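Local coordinates for protein adhesin (Streptococcus sanguinis SK1 = NCTC 7863, PDB 6VT2) that binds sialoglycans through two tandem Siglec-like modules, each joined to an atypical Rib domain, probably for bacterial attachment to host glycoproteins, at residues P332-G337 and E353-A358; T328-G333 and T361-N366; I8-E13 and E118-V123. All blocks are in the same frame, centred on the assembly; numbering follows the deposited sequence.

Interaction 1 (P332-G337 and E353-A358)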
loop_
_atom_site.group_PDB
_atom_site.type_symbol
_atom_site.label_atom_id
_atom_site.label_comp_id
_atom_site.label_asym_id
_atom_site.label_seq_id
_atom_site.Cartn_x
_atom_site.Cartn_y
_atom_site.Cartn_z
ATOM N N PRO A 332 9.953 23.751 -45.901
ATOM C CA PRO A 332 8.735 23.995 -46.686
ATOM C C PRO A 332 8.440 22.873 -47.665
ATOM O O PRO A 332 9.327 22.140 -48.103
ATOM C CB PRO A 332 9.038 25.301 -47.423
ATOM C CG PRO A 332 10.429 25.422 -47.426
ATOM C CD PRO A 332 11.011 24.725 -46.191
ATOM N N GLY A 333 7.158 22.726 -47.965
ATOM C CA GLY A 333 6.707 21.615 -48.756
ATOM C C GLY A 333 7.108 21.728 -50.200
ATOM O O GLY A 333 7.231 20.711 -50.879
ATOM N N SER A 334 7.387 22.937 -50.652
ATOM C CA SER A 334 7.904 23.154 -51.990
ATOM C C SER A 334 8.883 24.308 -51.930
ATOM O O SER A 334 8.885 25.122 -50.997
ATOM C CB SER A 334 6.807 23.438 -53.021
ATOM O OG SER A 334 6.123 24.588 -52.663
ATOM N N LEU A 335 9.778 24.307 -52.905
ATOM C CA LEU A 335 10.653 25.439 -53.111
ATOM C C LEU A 335 9.869 26.564 -53.742
ATOM O O LEU A 335 8.784 26.377 -54.270
ATOM C CB LEU A 335 11.823 25.061 -53.994
ATOM C CG LEU A 335 12.599 23.843 -53.558
ATOM C CD1 LEU A 335 13.685 23.578 -54.576
ATOM C CD2 LEU A 335 13.209 24.024 -52.185
ATOM N N THR A 336 10.406 27.767 -53.602
ATOM C CA THR A 336 9.838 28.978 -54.172
ATOM C C THR A 336 10.743 29.476 -55.282
ATOM O O THR A 336 11.957 29.581 -55.097
ATOM C CB THR A 336 9.707 30.040 -53.104
ATOM O OG1 THR A 336 8.772 29.539 -52.133
ATOM C CG2 THR A 336 9.212 31.339 -53.595
ATOM N N GLY A 337 10.163 29.691 -56.455
ATOM C CA GLY A 337 10.943 30.141 -57.593
ATOM C C GLY A 337 11.459 31.525 -57.335
ATOM O O GLY A 337 10.703 32.419 -56.944
ATOM N N GLU A 353 8.352 32.748 -46.584
ATOM C CA GLU A 353 7.950 32.807 -45.200
ATOM C C GLU A 353 6.633 32.069 -45.011
ATOM O O GLU A 353 6.486 31.331 -44.040
ATOM C CB GLU A 353 7.835 34.236 -44.721
ATOM C CG GLU A 353 7.564 34.254 -43.212
ATOM C CD GLU A 353 7.355 35.604 -42.598
ATOM O OE1 GLU A 353 6.631 35.643 -41.567
ATOM O OE2 GLU A 353 7.899 36.603 -43.126
ATOM N N GLU A 354 5.691 32.204 -45.954
ATOM C CA GLU A 354 4.388 31.561 -45.803
ATOM C C GLU A 354 4.525 30.047 -45.836
ATOM O O GLU A 354 3.841 29.325 -45.099
ATOM C CB GLU A 354 3.425 32.041 -46.895
ATOM C CG GLU A 354 2.149 31.262 -47.001
ATOM C CD GLU A 354 1.412 31.176 -45.677
ATOM O OE1 GLU A 354 0.600 30.224 -45.524
ATOM O OE2 GLU A 354 1.626 32.066 -44.808
ATOM N N LYS A 355 5.380 29.544 -46.699
ATOM C CA LYS A 355 5.546 28.107 -46.779
ATOM C C LYS A 355 6.234 27.569 -45.543
ATOM O O LYS A 355 5.906 26.464 -45.083
ATOM C CB LYS A 355 6.349 27.735 -47.996
ATOM C CG LYS A 355 5.632 28.009 -49.340
ATOM C CD LYS A 355 6.457 27.584 -50.527
ATOM C CE LYS A 355 5.750 27.921 -51.768
ATOM N NZ LYS A 355 6.464 27.423 -53.012
ATOM N N VAL A 356 7.212 28.328 -45.027
ATOM C CA VAL A 356 7.876 27.892 -43.801
ATOM C C VAL A 356 6.904 27.939 -42.629
ATOM O O VAL A 356 6.828 26.979 -41.845
ATOM C CB VAL A 356 9.122 28.739 -43.528
ATOM C CG1 VAL A 356 9.638 28.439 -42.167
ATOM C CG2 VAL A 356 10.168 28.520 -44.540
ATOM N N ARG A 357 6.068 28.970 -42.590
ATOM C CA ARG A 357 5.064 29.099 -41.545
ATOM C C ARG A 357 4.125 27.911 -41.578
ATOM O O ARG A 357 3.901 27.235 -40.549
ATOM C CB ARG A 357 4.312 30.413 -41.753
ATOM C CG ARG A 357 3.258 30.731 -40.653
ATOM C CD ARG A 357 2.141 31.606 -41.208
ATOM N NE ARG A 357 1.363 30.898 -42.224
ATOM C CZ ARG A 357 0.548 29.862 -41.998
ATOM N NH1 ARG A 357 0.354 29.391 -40.768
ATOM N NH2 ARG A 357 -0.073 29.284 -43.021
ATOM N N ALA A 358 3.570 27.654 -42.759
ATOM C CA ALA A 358 2.605 26.570 -42.916
ATOM C C ALA A 358 3.203 25.231 -42.528
ATOM O O ALA A 358 2.496 24.366 -42.019
ATOM C CB ALA A 358 2.093 26.502 -44.354
HETATM O O HOH W 1 5.119 24.434 -46.635
#

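Interaction 2 (T328-G333 and T361-N366)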
loop_
_atom_site.group_PDB
_atom_site.type_symbol
_atom_site.label_atom_id
_atom_site.label_comp_id
_atom_site.label_asym_id
_atom_site.label_seq_id
_atom_site.Cartn_x
_atom_site.Cartn_y
_atom_site.Cartn_z
ATOM N N THR A 328 13.084 21.740 -33.917
ATOM C CA THR A 328 13.719 21.619 -35.222
ATOM C C THR A 328 12.691 22.041 -36.255
ATOM O O THR A 328 11.629 21.395 -36.339
ATOM C CB THR A 328 14.141 20.182 -35.455
ATOM O OG1 THR A 328 15.116 19.850 -34.468
ATOM C CG2 THR A 328 14.762 20.029 -36.813
ATOM N N PRO A 329 12.971 23.093 -37.034
ATOM C CA PRO A 329 12.040 23.483 -38.094
ATOM C C PRO A 329 11.846 22.383 -39.120
ATOM O O PRO A 329 12.787 21.676 -39.484
ATOM C CB PRO A 329 12.686 24.728 -38.706
ATOM C CG PRO A 329 13.639 25.193 -37.673
ATOM C CD PRO A 329 14.108 24.027 -36.913
ATOM N N ASN A 330 10.605 22.295 -39.602
ATOM C CA ASN A 330 10.272 21.581 -40.832
ATOM C C ASN A 330 10.561 22.454 -42.029
ATOM O O ASN A 330 10.389 23.671 -41.985
ATOM C CB ASN A 330 8.812 21.193 -40.854
ATOM C CG ASN A 330 8.468 20.212 -39.724
ATOM O OD1 ASN A 330 9.290 19.395 -39.321
ATOM N ND2 ASN A 330 7.304 20.339 -39.203
ATOM N N ASN A 331 11.051 21.813 -43.078
ATOM C CA ASN A 331 11.292 22.507 -44.312
ATOM C C ASN A 331 9.992 22.755 -45.035
ATOM O O ASN A 331 9.020 22.039 -44.840
ATOM C CB ASN A 331 12.216 21.672 -45.168
ATOM C CG ASN A 331 13.535 21.462 -44.514
ATOM O OD1 ASN A 331 14.064 20.336 -44.445
ATOM N ND2 ASN A 331 14.088 22.519 -44.015
ATOM N N PRO A 332 9.953 23.751 -45.901
ATOM C CA PRO A 332 8.735 23.995 -46.686
ATOM C C PRO A 332 8.440 22.873 -47.665
ATOM O O PRO A 332 9.327 22.140 -48.103
ATOM C CB PRO A 332 9.038 25.301 -47.423
ATOM C CG PRO A 332 10.429 25.422 -47.426
ATOM C CD PRO A 332 11.011 24.725 -46.191
ATOM N N GLY A 333 7.158 22.726 -47.965
ATOM C CA GLY A 333 6.707 21.615 -48.756
ATOM C C GLY A 333 7.108 21.728 -50.200
ATOM O O GLY A 333 7.231 20.711 -50.879
ATOM N N THR A 361 3.393 25.091 -38.324
ATOM C CA THR A 361 2.313 25.180 -37.350
ATOM C C THR A 361 2.135 23.828 -36.650
ATOM O O THR A 361 2.209 22.760 -37.266
ATOM C CB THR A 361 1.028 25.643 -38.022
ATOM O OG1 THR A 361 0.748 24.834 -39.161
ATOM C CG2 THR A 361 1.174 27.091 -38.504
ATOM N N GLY A 362 2.000 23.862 -35.316
ATOM C CA GLY A 362 1.957 22.638 -34.551
ATOM C C GLY A 362 3.296 22.046 -34.193
ATOM O O GLY A 362 3.336 21.104 -33.390
ATOM N N ASN A 363 4.393 22.590 -34.724
ATOM C CA ASN A 363 5.734 22.131 -34.429
ATOM C C ASN A 363 6.516 23.167 -33.643
ATOM O O ASN A 363 6.920 22.909 -32.525
ATOM C CB ASN A 363 6.439 21.818 -35.745
ATOM C CG ASN A 363 7.868 21.444 -35.556
ATOM O OD1 ASN A 363 8.214 20.718 -34.629
ATOM N ND2 ASN A 363 8.737 21.981 -36.404
ATOM N N LEU A 364 6.738 24.321 -34.207
ATOM C CA LEU A 364 7.432 25.406 -33.531
ATOM C C LEU A 364 6.456 26.220 -32.724
ATOM O O LEU A 364 5.259 26.156 -32.963
ATOM C CB LEU A 364 8.105 26.291 -34.557
ATOM C CG LEU A 364 9.043 25.550 -35.494
ATOM C CD1 LEU A 364 9.678 26.514 -36.469
ATOM C CD2 LEU A 364 10.021 24.771 -34.722
ATOM N N PRO A 365 6.966 27.021 -31.791
ATOM C CA PRO A 365 6.107 27.920 -31.028
ATOM C C PRO A 365 5.303 28.796 -31.956
ATOM O O PRO A 365 5.773 29.183 -33.024
ATOM C CB PRO A 365 7.088 28.713 -30.171
ATOM C CG PRO A 365 8.229 27.800 -30.010
ATOM C CD PRO A 365 8.362 27.066 -31.322
ATOM N N ASN A 366 4.082 29.092 -31.538
ATOM C CA ASN A 366 3.239 29.944 -32.336
ATOM C C ASN A 366 3.786 31.348 -32.413
ATOM O O ASN A 366 3.340 32.108 -33.282
ATOM C CB ASN A 366 1.839 29.998 -31.783
ATOM C CG ASN A 366 1.124 28.650 -31.834
ATOM O OD1 ASN A 366 1.271 27.871 -32.762
ATOM N ND2 ASN A 366 0.377 28.377 -30.838
HETATM O O HOH W 2 10.628 20.531 -33.317
HETATM O O HOH W 3 4.127 21.190 -38.675
#

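Interaction 3 (I8-E13 and E118-V123)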
loop_
_atom_site.group_PDB
_atom_site.type_symbol
_atom_site.label_atom_id
_atom_site.label_comp_id
_atom_site.label_asym_id
_atom_site.label_seq_id
_atom_site.Cartn_x
_atom_site.Cartn_y
_atom_site.Cartn_z
ATOM N N ILE A 8 -25.150 -44.125 17.844
ATOM C CA ILE A 8 -24.785 -42.743 18.122
ATOM C C ILE A 8 -23.351 -42.523 17.670
ATOM O O ILE A 8 -22.464 -43.307 18.022
ATOM C CB ILE A 8 -24.902 -42.419 19.624
ATOM C CG1 ILE A 8 -26.276 -42.723 20.175
ATOM C CG2 ILE A 8 -24.561 -40.945 19.892
ATOM C CD1 ILE A 8 -26.341 -42.683 21.630
ATOM N N THR A 9 -23.195 -41.438 16.901
ATOM C CA THR A 9 -21.904 -41.041 16.349
ATOM C C THR A 9 -21.567 -39.612 16.862
ATOM O O THR A 9 -22.441 -38.800 16.826
ATOM C CB THR A 9 -21.822 -41.086 14.825
ATOM O OG1 THR A 9 -22.021 -42.455 14.490
ATOM C CG2 THR A 9 -20.479 -40.645 14.320
ATOM N N LEU A 10 -20.430 -39.459 17.535
ATOM C CA LEU A 10 -20.132 -38.117 18.107
ATOM C C LEU A 10 -18.626 -37.981 18.304
ATOM O O LEU A 10 -17.980 -38.984 18.335
ATOM C CB LEU A 10 -20.899 -37.937 19.414
ATOM C CG LEU A 10 -20.291 -38.596 20.643
ATOM C CD1 LEU A 10 -21.005 -38.087 21.880
ATOM C CD2 LEU A 10 -20.374 -40.100 20.552
ATOM N N PRO A 11 -18.092 -36.752 18.376
ATOM C CA PRO A 11 -16.668 -36.586 18.547
ATOM C C PRO A 11 -16.251 -37.042 19.943
ATOM O O PRO A 11 -16.964 -36.830 20.807
ATOM C CB PRO A 11 -16.399 -35.088 18.459
ATOM C CG PRO A 11 -17.739 -34.450 18.551
ATOM C CD PRO A 11 -18.752 -35.482 18.107
ATOM N N GLN A 12 -15.057 -37.610 20.058
ATOM C CA GLN A 12 -14.617 -38.102 21.381
ATOM C C GLN A 12 -14.074 -36.917 22.176
ATOM O O GLN A 12 -14.055 -36.978 23.367
ATOM C CB GLN A 12 -13.498 -39.151 21.419
ATOM C CG GLN A 12 -13.134 -39.952 20.205
ATOM C CD GLN A 12 -11.740 -40.537 20.394
ATOM O OE1 GLN A 12 -11.579 -41.441 21.186
ATOM N NE2 GLN A 12 -10.712 -39.982 19.753
ATOM N N GLU A 13 -13.546 -35.940 21.476
ATOM C CA GLU A 13 -12.996 -34.787 22.189
ATOM C C GLU A 13 -13.449 -33.521 21.477
ATOM O O GLU A 13 -13.385 -33.478 20.301
ATOM C CB GLU A 13 -11.473 -34.830 22.203
ATOM C CG GLU A 13 -10.857 -33.669 22.907
ATOM C CD GLU A 13 -9.383 -33.708 22.728
ATOM O OE1 GLU A 13 -8.950 -33.444 21.628
ATOM O OE2 GLU A 13 -8.676 -34.012 23.682
ATOM N N GLU A 118 -21.174 -44.223 24.893
ATOM C CA GLU A 118 -21.018 -43.057 24.045
ATOM C C GLU A 118 -20.863 -41.815 24.899
ATOM O O GLU A 118 -21.668 -41.542 25.790
ATOM C CB GLU A 118 -22.215 -42.932 23.139
ATOM C CG GLU A 118 -22.439 -44.100 22.149
ATOM C CD GLU A 118 -23.247 -45.296 22.660
ATOM O OE1 GLU A 118 -23.556 -45.415 23.878
ATOM O OE2 GLU A 118 -23.610 -46.133 21.801
ATOM N N ARG A 119 -19.819 -41.052 24.596
ATOM C CA ARG A 119 -19.454 -39.947 25.454
ATOM C C ARG A 119 -18.539 -39.030 24.660
ATOM O O ARG A 119 -17.943 -39.432 23.649
ATOM C CB ARG A 119 -18.751 -40.433 26.718
ATOM C CG ARG A 119 -17.421 -41.114 26.483
ATOM C CD ARG A 119 -17.059 -42.019 27.695
ATOM N NE ARG A 119 -15.728 -42.489 27.410
ATOM C CZ ARG A 119 -15.436 -43.451 26.562
ATOM N NH1 ARG A 119 -16.408 -44.163 25.982
ATOM N NH2 ARG A 119 -14.143 -43.720 26.296
ATOM N N PHE A 120 -18.407 -37.825 25.175
ATOM C CA PHE A 120 -17.455 -36.870 24.657
ATOM C C PHE A 120 -16.702 -36.256 25.818
ATOM O O PHE A 120 -17.219 -36.193 26.932
ATOM C CB PHE A 120 -18.101 -35.768 23.816
ATOM C CG PHE A 120 -19.098 -34.948 24.545
ATOM C CD1 PHE A 120 -18.710 -33.807 25.218
ATOM C CD2 PHE A 120 -20.443 -35.314 24.573
ATOM C CE1 PHE A 120 -19.626 -33.066 25.963
ATOM C CE2 PHE A 120 -21.350 -34.562 25.231
ATOM C CZ PHE A 120 -20.952 -33.412 25.948
ATOM N N VAL A 121 -15.503 -35.732 25.558
ATOM C CA VAL A 121 -14.777 -34.947 26.540
ATOM C C VAL A 121 -14.693 -33.546 25.992
ATOM O O VAL A 121 -14.139 -33.320 24.905
ATOM C CB VAL A 121 -13.387 -35.492 26.809
ATOM C CG1 VAL A 121 -12.722 -34.669 27.892
ATOM C CG2 VAL A 121 -13.479 -36.962 27.285
ATOM N N LEU A 122 -15.270 -32.619 26.723
ATOM C CA LEU A 122 -15.179 -31.205 26.440
ATOM C C LEU A 122 -14.016 -30.625 27.215
ATOM O O LEU A 122 -13.945 -30.778 28.431
ATOM C CB LEU A 122 -16.506 -30.552 26.809
ATOM C CG LEU A 122 -16.637 -29.096 26.419
ATOM C CD1 LEU A 122 -16.706 -28.962 24.931
ATOM C CD2 LEU A 122 -17.898 -28.573 27.127
ATOM N N VAL A 123 -13.080 -30.036 26.507
ATOM C CA VAL A 123 -11.812 -29.608 27.075
ATOM C C VAL A 123 -11.743 -28.115 26.957
ATOM O O VAL A 123 -11.795 -27.585 25.840
ATOM C CB VAL A 123 -10.629 -30.294 26.379
ATOM C CG1 VAL A 123 -9.277 -29.914 27.001
ATOM C CG2 VAL A 123 -10.786 -31.770 26.370
HETATM O O HOH W 4 -23.816 -46.178 19.297
HETATM O O HOH W 5 -17.184 -40.286 21.036
HETATM O O HOH W 6 -14.612 -39.322 24.613
#

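Interaction 1 (P332-G337 and E353-A358)
K355 lies over P332 at its base and threads its ammonium group among the oxygens of S334-T336 at its tip. The tight part is apolar. P332 CB meets K355 CB at 3.7 Å, while P332 CD faces V356 CG2 at 4.2 Å, and here the helix backbone comes closest to the loop. From there the lysine runs fully extended (chi2 -178°), which carries NZ past P332 to the residues beyond. NZ donates to S334 OG at 2.9 Å; its bonds to L335 O (2.8 Å) and T336 OG1 (3.3 Å) are weak, so one hydrogen bond and two weak ones hold the ammonium group among neutral oxygens. On the looser side, at the exposed G333, a water replaces direct contact: it accepts from G333 N at 3.0 Å and donates to K355 O at 2.7 Å. T336 is buried, and its side chain also touches A351 and I352 of helix 346-360. Its backbone pairs with T400 and Q402 in the parallel partnership of strands 336-338 and 401-403, whereas V356 packs against Y370, so that V356 meets both the loop and strand 369-372 in the atypical Rib domain.

Interaction 2 (T328-G333 and T361-N366)
N363 and T328 carry the polar half of this contact between two irregular segments of the atypical Rib domain. In the direct hydrogen bond, N363 ND2 donates to T328 O over 3.0 Å with an almost straight N-H...O angle of 173°. The acceptor lies in the plane of the N363 amide, although the donor sits tilted from the plane of the T328 carbonyl. N363 swings its CG anti to the backbone N (chi1 175°), bringing the amide up to the 328-330 backbone. ND2 is also bonded to N360 OD1, so two acceptors fix the rotation of this amide. N330 presents its own amide nearby, the two planes only 16° apart and the ND2 atoms of N330 and N363 3.5 Å from each other. The two NH2 groups are not partners: N330 ND2 gives a hydrogen bond to A359 O.

Water completes the polar network. One molecule accepts from T328 N at 2.8 Å and donates to N363 OD1 at 2.8 Å, so both ends of the N363 amide are tied to T328. A second lies 2.9 Å from T361 O and accepts a weak bond from N330 ND2.

The apolar part is small: L364 CD1 faces P329 CB at 4.2 Å, and L364 CD2 lies against the T328-P329 backbone.

N360, at the end of helix 346-360, also accepts from N330 N and thus holds both segments. P329 and L364 both touch V380 of strand 378-381 and Y382. P329 further touches I395 and D393 of strand 392-395; D393 binds calcium with T324 and Y327, so the contact adjoins that metal site.

Interaction 3 (I8-E13 and E118-V123)
E13 pairs with V121 in a parallel beta bridge, their CA atoms 4.7 Å apart, where the first strand of the Siglec-like domain changes sheets. Residues 7-9 lie beside strand 21-29, whereas 13-17 run along strand 119-125, as in the A-to-A' switch of V-set immunoglobulin folds. The segments point nearly the same way, 22° apart, but splay at the start, with 7.0 Å between the CA atoms of I8 and E118. V121 N donates to Q12 O at 2.9 Å. E13 CA returns a CA-H...O contact to V121 O at 3.3 Å. Across the wider part, one water donates to both L10 O and R119 O.

L10 turns inward and sets CD1 at the edge of the F120 ring, near its plane, 3.9 Å from F120 CD2. P11 O comes within 3.4 Å of F120 CB, and the ring goes on into the core to meet F24 edge-to-face. L10 also touches V26 and V100, so it bridges the two sheets. At the other end the extended E13 side chain lies across V123, its CG against CG2. V121 and V123 both touch R95, a residue of the glycan pocket, so this end of the contact lies beside the sialoglycan site. R119 points away from the 8-13 segment, its NH1 bonded to S117 O.

The E118 chain bends at chi2 (87°) and crosses I8 at about a right angle, packing its CG against I8 CB at 3.9 Å. Beyond it, a water accepts from I8 N at 2.8 Å and donates to E118 OE2.

From the N terminus, interaction 3 comes first: 8-13 meets 118-123 across 104 intervening residues, closing almost the whole first Siglec-like module into one beta sandwich. The chain then passes through a Rib domain and a second Siglec-like module before reaching the other two contacts. Both start from the same loop-to-strand stretch, 328-337, with P332 and G333 common to them. The short loop of interaction 1, joining 332-337 to helix 346-360, falls within the longer one of interaction 2, which reaches the loop after that helix at 361-366. Together they fasten this stretch along the helix and its exit. Interaction 3 is remote, its centre about 90 Å or more from theirs.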